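Local structure of transcriptional regulator (Vibrio vulnificus, 4IVN) at residues R123-G134 with Q174-S182; R148-A156 with Y261-A269. The protein probably represses transcription of the operon for sialic acid catabolism, and binds the pathway intermediate N-acetylmannosamine-6-phosphate. One frame throughout, in Å; residues are numbered along the deposited sequence.

Interaction 1 (R123-G134 with Q174-S182); sequences RVHQAEFIGCIG and QGDLWFAVS
L177 packs its side chain against the end of helix 114-126. L177 CB lies 3.7 Å from A127 CB, at the point where the chain leaves the helix. With CG anti to the backbone N (chi1 165°), the side chain reaches on to V124, and L177 CD2 meets V124 CG2 at 3.6 Å. The same V124 methyl serves F179. It lies in the plane of that ring, at its edge, 3.7 Å from F179 CZ. I130 CG2 also comes to the ring edge, 3.6 Å from F179 CD1. L177, F179, V124 and I130 thus form one apolar layer. L149 of helix 137-151 packs on V124 and I130, and L145 on F179. V205 of strand 204-208 touches L177 and F179.

I133 works on the other face of the sheet. Its CD1 is 3.8 Å from W178 CE3, and its CG1 touches CE3 and CZ3 of the same indole. One face of W178 lies over G131, whose CA is 3.9 Å from the centroid of the six-membered ring, a CH-pi contact.

Between these layers strands 129-133 and 176-181 run parallel and bond by backbone alone. G131 N donates to L177 O at 2.9 Å, and V181 N to I133 O at 2.7 Å. F179 both donates to G131 O and accepts from I133 N. At the N-terminal end of the pair, G175 O takes bonds from both E128 N and F129 N. Just past the C-terminal end, S182 OG hydrogen-bonds a bound sugar phosphate.

These are neighbouring inner strands of the parallel sheet of the SIS domain. The facing peptide groups pair with each other, while I130 and C132 also bond toward strand 156-159. Mostly apolar packing and regular backbone bonding imply a firm pair of strands that carries S182 at its C-terminal end.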
loop_
_atom_site.group_PDB
_atom_site.type_symbol
_atom_site.label_atom_id
_atom_site.label_comp_id
_atom_site.label_asym_id
_atom_site.label_seq_id
_atom_site.Cartn_x
_atom_site.Cartn_y
_atom_site.Cartn_z
ATOM N N ARG A 123 13.897 19.013 -0.578
ATOM C CA ARG A 123 14.133 18.546 0.827
ATOM C C ARG A 123 14.603 17.080 0.914
ATOM O O ARG A 123 15.563 16.773 1.610
ATOM C CB ARG A 123 12.875 18.786 1.626
ATOM C CG ARG A 123 12.632 20.321 1.737
ATOM C CD ARG A 123 11.748 20.709 2.902
ATOM N NE ARG A 123 11.358 22.141 2.939
ATOM C CZ ARG A 123 11.946 23.069 3.694
ATOM N NH1 ARG A 123 13.019 22.767 4.445
ATOM N NH2 ARG A 123 11.442 24.314 3.711
ATOM N N VAL A 124 13.917 16.188 0.219
ATOM C CA VAL A 124 14.323 14.797 0.163
ATOM C C VAL A 124 15.739 14.619 -0.400
ATOM O O VAL A 124 16.592 13.907 0.175
ATOM C CB VAL A 124 13.318 13.960 -0.607
ATOM C CG1 VAL A 124 13.816 12.485 -0.681
ATOM C CG2 VAL A 124 11.958 14.032 0.131
ATOM N N HIS A 125 16.012 15.349 -1.440
ATOM C CA HIS A 125 17.314 15.267 -2.073
ATOM C C HIS A 125 18.377 15.658 -1.085
ATOM O O HIS A 125 19.381 14.944 -0.960
ATOM C CB HIS A 125 17.375 16.161 -3.296
ATOM C CG HIS A 125 18.751 16.204 -3.897
ATOM N ND1 HIS A 125 19.345 15.119 -4.382
ATOM C CD2 HIS A 125 19.701 17.240 -3.972
ATOM C CE1 HIS A 125 20.596 15.434 -4.810
ATOM N NE2 HIS A 125 20.798 16.727 -4.592
ATOM N N GLN A 126 18.139 16.741 -0.337
ATOM C CA GLN A 126 19.120 17.229 0.655
ATOM C C GLN A 126 19.227 16.317 1.898
ATOM O O GLN A 126 20.257 16.313 2.597
ATOM C CB GLN A 126 18.801 18.665 1.144
ATOM C CG GLN A 126 18.775 19.758 0.041
ATOM C CD GLN A 126 20.110 19.904 -0.725
ATOM O OE1 GLN A 126 21.183 19.652 -0.176
ATOM N NE2 GLN A 126 20.036 20.306 -2.003
ATOM N N ALA A 127 18.172 15.545 2.176
ATOM C CA ALA A 127 18.077 14.952 3.489
ATOM C C ALA A 127 19.124 13.847 3.644
ATOM O O ALA A 127 19.367 13.063 2.723
ATOM C CB ALA A 127 16.676 14.444 3.726
ATOM N N GLU A 128 19.775 13.786 4.792
ATOM C CA GLU A 128 20.656 12.660 5.065
ATOM C C GLU A 128 19.879 11.497 5.723
ATOM O O GLU A 128 20.232 10.301 5.606
ATOM C CB GLU A 128 21.789 13.133 5.971
ATOM C CG GLU A 128 22.844 13.908 5.135
ATOM C CD GLU A 128 23.983 14.457 5.994
ATOM O OE1 GLU A 128 23.739 14.792 7.165
ATOM O OE2 GLU A 128 25.133 14.576 5.507
ATOM N N PHE A 129 18.777 11.829 6.373
ATOM C CA PHE A 129 18.034 10.742 7.093
ATOM C C PHE A 129 16.577 11.106 7.028
ATOM O O PHE A 129 16.219 12.308 7.178
ATOM C CB PHE A 129 18.488 10.614 8.570
ATOM C CG PHE A 129 17.586 9.667 9.409
ATOM C CD1 PHE A 129 17.842 8.317 9.443
ATOM C CD2 PHE A 129 16.460 10.173 10.100
ATOM C CE1 PHE A 129 17.035 7.462 10.242
ATOM C CE2 PHE A 129 15.657 9.325 10.846
ATOM C CZ PHE A 129 15.957 7.983 10.918
ATOM N N ILE A 130 15.745 10.108 6.735
ATOM C CA ILE A 130 14.334 10.379 6.583
ATOM C C ILE A 130 13.573 9.443 7.509
ATOM O O ILE A 130 13.655 8.157 7.392
ATOM C CB ILE A 130 13.879 10.179 5.101
ATOM C CG1 ILE A 130 14.628 11.187 4.183
ATOM C CG2 ILE A 130 12.341 10.401 4.947
ATOM C CD1 ILE A 130 14.378 10.969 2.698
ATOM N N GLY A 131 12.814 10.056 8.396
ATOM C CA GLY A 131 11.998 9.304 9.368
ATOM C C GLY A 131 10.555 9.349 8.891
ATOM O O GLY A 131 10.048 10.435 8.500
ATOM N N CYS A 132 9.828 8.226 8.961
ATOM C CA CYS A 132 8.420 8.261 8.511
ATOM C C CYS A 132 7.513 7.743 9.634
ATOM O O CYS A 132 7.948 6.857 10.360
ATOM C CB CYS A 132 8.204 7.352 7.301
ATOM S SG CYS A 132 9.312 7.791 5.932
ATOM N N ILE A 133 6.318 8.320 9.776
ATOM C CA ILE A 133 5.473 8.013 10.938
ATOM C C ILE A 133 4.051 7.805 10.442
ATOM O O ILE A 133 3.517 8.643 9.715
ATOM C CB ILE A 133 5.492 9.126 12.055
ATOM C CG1 ILE A 133 6.881 9.545 12.510
ATOM C CG2 ILE A 133 4.688 8.676 13.268
ATOM C CD1 ILE A 133 6.769 10.918 13.192
ATOM N N GLY A 134 3.413 6.684 10.872
ATOM C CA GLY A 134 2.026 6.472 10.566
ATOM C C GLY A 134 1.533 5.191 11.201
ATOM O O GLY A 134 2.346 4.259 11.455
ATOM N N GLN A 174 20.048 18.633 12.328
ATOM C CA GLN A 174 20.313 19.072 10.942
ATOM C C GLN A 174 20.671 17.947 10.016
ATOM O O GLN A 174 21.533 17.155 10.327
ATOM C CB GLN A 174 21.488 20.112 10.920
ATOM C CG GLN A 174 21.006 21.525 11.156
ATOM C CD GLN A 174 19.874 21.859 10.215
ATOM O OE1 GLN A 174 18.843 22.380 10.646
ATOM N NE2 GLN A 174 20.014 21.453 8.942
ATOM N N GLY A 175 19.977 17.883 8.889
ATOM C CA GLY A 175 20.170 16.868 7.888
ATOM C C GLY A 175 19.032 15.818 7.974
ATOM O O GLY A 175 18.867 14.988 7.077
ATOM N N ASP A 176 18.261 15.826 9.064
ATOM C CA ASP A 176 17.083 14.860 9.114
ATOM C C ASP A 176 15.880 15.498 8.366
ATOM O O ASP A 176 15.773 16.714 8.321
ATOM C CB ASP A 176 16.625 14.584 10.571
ATOM C CG ASP A 176 17.685 13.924 11.385
ATOM O OD1 ASP A 176 18.594 13.347 10.729
ATOM O OD2 ASP A 176 17.601 13.913 12.664
ATOM N N LEU A 177 14.910 14.685 7.938
ATOM C CA LEU A 177 13.631 15.148 7.394
ATOM C C LEU A 177 12.576 14.097 7.859
ATOM O O LEU A 177 12.850 12.884 7.880
ATOM C CB LEU A 177 13.663 15.051 5.863
ATOM C CG LEU A 177 12.358 15.141 5.002
ATOM C CD1 LEU A 177 11.896 16.586 5.118
ATOM C CD2 LEU A 177 12.599 14.928 3.509
ATOM N N TRP A 178 11.385 14.558 8.242
ATOM C CA TRP A 178 10.292 13.638 8.703
ATOM C C TRP A 178 9.092 13.691 7.807
ATOM O O TRP A 178 8.696 14.766 7.388
ATOM C CB TRP A 178 9.811 14.017 10.071
ATOM C CG TRP A 178 10.908 13.714 11.025
ATOM C CD1 TRP A 178 12.018 14.510 11.362
ATOM C CD2 TRP A 178 11.066 12.499 11.714
ATOM N NE1 TRP A 178 12.838 13.837 12.228
ATOM C CE2 TRP A 178 12.316 12.612 12.486
ATOM C CE3 TRP A 178 10.268 11.336 11.840
ATOM C CZ2 TRP A 178 12.753 11.592 13.341
ATOM C CZ3 TRP A 178 10.729 10.310 12.680
ATOM C CH2 TRP A 178 11.937 10.452 13.438
ATOM N N PHE A 179 8.482 12.527 7.542
ATOM C CA PHE A 179 7.180 12.482 6.912
ATOM C C PHE A 179 6.132 11.974 7.921
ATOM O O PHE A 179 6.340 10.949 8.598
ATOM C CB PHE A 179 7.256 11.484 5.794
ATOM C CG PHE A 179 7.851 12.079 4.536
ATOM C CD1 PHE A 179 9.216 12.042 4.349
ATOM C CD2 PHE A 179 7.056 12.700 3.583
ATOM C CE1 PHE A 179 9.807 12.553 3.199
ATOM C CE2 PHE A 179 7.653 13.241 2.441
ATOM C CZ PHE A 179 9.008 13.229 2.290
ATOM N N ALA A 180 5.043 12.697 8.063
ATOM C CA ALA A 180 3.958 12.326 9.005
ATOM C C ALA A 180 2.871 11.870 8.063
ATOM O O ALA A 180 2.367 12.690 7.312
ATOM C CB ALA A 180 3.497 13.590 9.849
ATOM N N VAL A 181 2.555 10.564 8.068
ATOM C CA VAL A 181 1.509 9.998 7.215
ATOM C C VAL A 181 0.244 9.736 8.004
ATOM O O VAL A 181 0.210 8.892 8.905
ATOM C CB VAL A 181 1.961 8.643 6.569
ATOM C CG1 VAL A 181 0.899 8.155 5.522
ATOM C CG2 VAL A 181 3.374 8.863 5.952
ATOM N N SER A 182 -0.809 10.460 7.681
ATOM C CA SER A 182 -2.071 10.433 8.468
ATOM C C SER A 182 -3.154 11.016 7.540
ATOM O O SER A 182 -3.018 12.166 7.155
ATOM C CB SER A 182 -1.913 11.330 9.696
ATOM O OG SER A 182 -3.127 11.401 10.442
#

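Interaction 2 (R148-A156 with Y261-A269); sequences RLIRIGKKA and YKDSVQETA
R151 and T268 join the end of helix 137-151 to helix 261-270. From R151 CB, the side chain sets out with CG beside the backbone N and then bends at chi2 (-48°) and again at chi3 (-59°). The bends bring CD within 3.7 Å of T268 OG1. NE then donates to T268 OG1 at 2.8 Å. The bond is nearly straight, 172° at the hydrogen, and T268 OG1 lies in the guanidinium plane. V265 O also lies at the guanidinium edge, near its plane, 2.9 Å from NH2. A269 N donates to V265 O too, from the opposite face of its carbonyl plane. NH2 further touches V265 CG1 and A269 CB. NH1 turns to Y147 OH, of the same ligand pocket. Three bonds therefore fix the rotation of the guanidinium group. R151 touches the bound sugar phosphate and packs on G234 of the second subunit.

Next to R151, I152 CD1 sits over the centre of the Y261 ring, 4.2 Å from its centroid. L254 and L255 of helix 237-257 pack on Y261. A Schellman motif with G153 at C-prime ends helix 137-151 beside helix 261-270, and the chain goes on to strand 156-159, at one edge of the sheet.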
loop_
_atom_site.group_PDB
_atom_site.type_symbol
_atom_site.label_atom_id
_atom_site.label_comp_id
_atom_site.label_asym_id
_atom_site.label_seq_id
_atom_site.Cartn_x
_atom_site.Cartn_y
_atom_site.Cartn_z
ATOM N N ARG A 148 10.330 3.001 -1.206
ATOM C CA ARG A 148 10.700 3.649 -2.421
ATOM C C ARG A 148 12.011 4.536 -2.197
ATOM O O ARG A 148 12.880 4.664 -3.102
ATOM C CB ARG A 148 9.549 4.572 -2.941
ATOM C CG ARG A 148 8.341 3.789 -3.500
ATOM C CD ARG A 148 8.773 2.961 -4.735
ATOM N NE ARG A 148 9.147 3.864 -5.817
ATOM C CZ ARG A 148 8.336 4.599 -6.580
ATOM N NH1 ARG A 148 7.007 4.529 -6.481
ATOM N NH2 ARG A 148 8.886 5.432 -7.464
ATOM N N LEU A 149 12.111 5.122 -1.010
ATOM C CA LEU A 149 13.388 5.830 -0.572
ATOM C C LEU A 149 14.607 4.937 -0.553
ATOM O O LEU A 149 15.661 5.365 -1.028
ATOM C CB LEU A 149 13.269 6.565 0.775
ATOM C CG LEU A 149 12.183 7.694 0.600
ATOM C CD1 LEU A 149 11.713 8.367 1.889
ATOM C CD2 LEU A 149 12.536 8.772 -0.429
ATOM N N ILE A 150 14.481 3.748 0.024
ATOM C CA ILE A 150 15.575 2.816 0.099
ATOM C C ILE A 150 15.984 2.352 -1.304
ATOM O O ILE A 150 17.212 2.184 -1.499
ATOM C CB ILE A 150 15.185 1.615 1.038
ATOM C CG1 ILE A 150 15.248 2.104 2.467
ATOM C CG2 ILE A 150 16.116 0.352 0.826
ATOM C CD1 ILE A 150 14.532 1.128 3.420
ATOM N N ARG A 151 15.023 2.266 -2.253
ATOM C CA ARG A 151 15.349 1.922 -3.658
ATOM C C ARG A 151 16.301 2.955 -4.279
ATOM O O ARG A 151 17.239 2.587 -5.029
ATOM C CB ARG A 151 14.086 1.812 -4.531
ATOM C CG ARG A 151 13.226 0.504 -4.290
ATOM C CD ARG A 151 13.986 -0.810 -4.258
ATOM N NE ARG A 151 14.732 -1.054 -5.525
ATOM C CZ ARG A 151 14.191 -1.365 -6.706
ATOM N NH1 ARG A 151 12.895 -1.647 -6.829
ATOM N NH2 ARG A 151 14.981 -1.458 -7.775
ATOM N N ILE A 152 16.080 4.237 -3.963
ATOM C CA ILE A 152 17.020 5.313 -4.382
ATOM C C ILE A 152 18.207 5.584 -3.483
ATOM O O ILE A 152 18.978 6.532 -3.728
ATOM C CB ILE A 152 16.277 6.588 -4.765
ATOM C CG1 ILE A 152 15.603 7.298 -3.562
ATOM C CG2 ILE A 152 15.310 6.183 -5.869
ATOM C CD1 ILE A 152 15.097 8.686 -3.960
ATOM N N GLY A 153 18.416 4.726 -2.502
ATOM C CA GLY A 153 19.652 4.750 -1.715
ATOM C C GLY A 153 19.577 5.767 -0.555
ATOM O O GLY A 153 20.599 6.088 0.030
ATOM N N LYS A 154 18.369 6.212 -0.159
ATOM C CA LYS A 154 18.259 7.154 0.964
ATOM C C LYS A 154 18.186 6.312 2.241
ATOM O O LYS A 154 17.610 5.159 2.222
ATOM C CB LYS A 154 16.979 7.989 0.904
ATOM C CG LYS A 154 16.843 8.974 -0.283
ATOM C CD LYS A 154 18.053 9.899 -0.406
ATOM C CE LYS A 154 18.020 11.035 0.575
ATOM N NZ LYS A 154 18.948 12.129 0.043
ATOM N N LYS A 155 18.622 6.879 3.359
ATOM C CA LYS A 155 18.287 6.159 4.628
ATOM C C LYS A 155 16.872 6.543 5.034
ATOM O O LYS A 155 16.606 7.752 5.197
ATOM C CB LYS A 155 19.282 6.602 5.741
ATOM C CG LYS A 155 20.744 6.262 5.367
ATOM C CD LYS A 155 20.799 4.711 5.364
ATOM C CE LYS A 155 22.224 4.147 5.391
ATOM N NZ LYS A 155 23.083 4.802 4.343
ATOM N N ALA A 156 15.967 5.581 5.147
ATOM C CA ALA A 156 14.596 5.883 5.565
ATOM C C ALA A 156 14.203 4.853 6.572
ATOM O O ALA A 156 14.432 3.624 6.408
ATOM C CB ALA A 156 13.631 5.872 4.392
ATOM N N TYR A 261 20.015 8.929 -9.184
ATOM C CA TYR A 261 19.281 7.948 -8.343
ATOM C C TYR A 261 18.973 6.644 -9.036
ATOM O O TYR A 261 18.856 5.616 -8.407
ATOM C CB TYR A 261 17.976 8.543 -7.814
ATOM C CG TYR A 261 18.203 9.612 -6.738
ATOM C CD1 TYR A 261 18.976 9.339 -5.594
ATOM C CD2 TYR A 261 17.563 10.814 -6.822
ATOM C CE1 TYR A 261 19.141 10.291 -4.595
ATOM C CE2 TYR A 261 17.727 11.806 -5.833
ATOM C CZ TYR A 261 18.513 11.533 -4.742
ATOM O OH TYR A 261 18.617 12.540 -3.784
ATOM N N LYS A 262 18.915 6.670 -10.356
ATOM C CA LYS A 262 18.780 5.445 -11.122
ATOM C C LYS A 262 19.907 4.438 -10.901
ATOM O O LYS A 262 19.650 3.254 -11.035
ATOM C CB LYS A 262 18.688 5.741 -12.592
ATOM C CG LYS A 262 17.375 6.333 -13.059
ATOM C CD LYS A 262 17.561 6.571 -14.563
ATOM C CE LYS A 262 16.353 7.159 -15.265
ATOM N NZ LYS A 262 16.512 6.960 -16.761
ATOM N N ASP A 263 21.132 4.875 -10.569
ATOM C CA ASP A 263 22.154 3.901 -10.177
ATOM C C ASP A 263 21.774 3.162 -8.918
ATOM O O ASP A 263 22.191 1.980 -8.798
ATOM C CB ASP A 263 23.543 4.512 -9.922
ATOM C CG ASP A 263 24.018 5.367 -11.112
ATOM O OD1 ASP A 263 23.528 5.161 -12.217
ATOM O OD2 ASP A 263 24.825 6.271 -10.908
ATOM N N SER A 264 21.143 3.842 -7.911
ATOM C CA SER A 264 20.710 3.079 -6.738
ATOM C C SER A 264 19.592 2.153 -7.086
ATOM O O SER A 264 19.551 1.098 -6.524
ATOM C CB SER A 264 20.263 3.911 -5.479
ATOM O OG SER A 264 21.429 4.643 -5.019
ATOM N N VAL A 265 18.691 2.566 -7.968
ATOM C CA VAL A 265 17.550 1.671 -8.339
ATOM C C VAL A 265 18.142 0.394 -8.915
ATOM O O VAL A 265 17.697 -0.708 -8.610
ATOM C CB VAL A 265 16.601 2.319 -9.361
ATOM C CG1 VAL A 265 15.668 1.247 -10.029
ATOM C CG2 VAL A 265 15.788 3.504 -8.749
ATOM N N GLN A 266 19.190 0.537 -9.735
ATOM C CA GLN A 266 19.769 -0.628 -10.383
ATOM C C GLN A 266 20.500 -1.485 -9.348
ATOM O O GLN A 266 20.328 -2.690 -9.302
ATOM C CB GLN A 266 20.749 -0.212 -11.519
ATOM C CG GLN A 266 21.456 -1.438 -12.117
ATOM C CD GLN A 266 22.404 -1.066 -13.259
ATOM O OE1 GLN A 266 22.152 -0.135 -14.000
ATOM N NE2 GLN A 266 23.457 -1.831 -13.418
ATOM N N GLU A 267 21.364 -0.858 -8.541
ATOM C CA GLU A 267 22.129 -1.615 -7.591
ATOM C C GLU A 267 21.263 -2.323 -6.507
ATOM O O GLU A 267 21.571 -3.464 -6.144
ATOM C CB GLU A 267 23.155 -0.723 -6.899
ATOM C CG GLU A 267 23.942 -1.522 -5.835
ATOM C CD GLU A 267 25.321 -0.943 -5.614
ATOM O OE1 GLU A 267 25.469 0.311 -5.661
ATOM O OE2 GLU A 267 26.244 -1.750 -5.404
ATOM N N THR A 268 20.247 -1.633 -5.979
ATOM C CA THR A 268 19.285 -2.256 -5.045
ATOM C C THR A 268 18.545 -3.479 -5.694
ATOM O O THR A 268 18.297 -4.460 -4.997
ATOM C CB THR A 268 18.255 -1.284 -4.423
ATOM O OG1 THR A 268 17.530 -0.571 -5.454
ATOM C CG2 THR A 268 18.998 -0.203 -3.513
ATOM N N ALA A 269 18.284 -3.432 -6.987
ATOM C CA ALA A 269 17.681 -4.535 -7.760
ATOM C C ALA A 269 18.658 -5.682 -7.920
ATOM O O ALA A 269 18.279 -6.861 -7.881
ATOM C CB ALA A 269 17.275 -4.029 -9.177
HETATM O O HOH W 1 20.544 12.160 -2.350
#

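Interaction 1 lies in the sheet and interaction 2 at its flank, their centres about 16 Å apart. They meet directly. H125 ND1 and Y261 OH are 2.7 Å apart, a probable hydrogen bond. K154 NZ hydrogen-bonds A127 O at 2.9 Å and V124 O at 3.0 Å, holding the end of helix 114-126. I130 N probably bonds K155 O at 2.9 Å, where strand 156-159 is about to join strand 129-133. The contacts touch different ligand molecules. S182 meets one sugar phosphate, and R151 lies about 4 Å from another. R151 packs on G234 of the second subunit, and G234 belongs to the S182 pocket. The R151 site of one subunit thus probably completes the S182 site of the other.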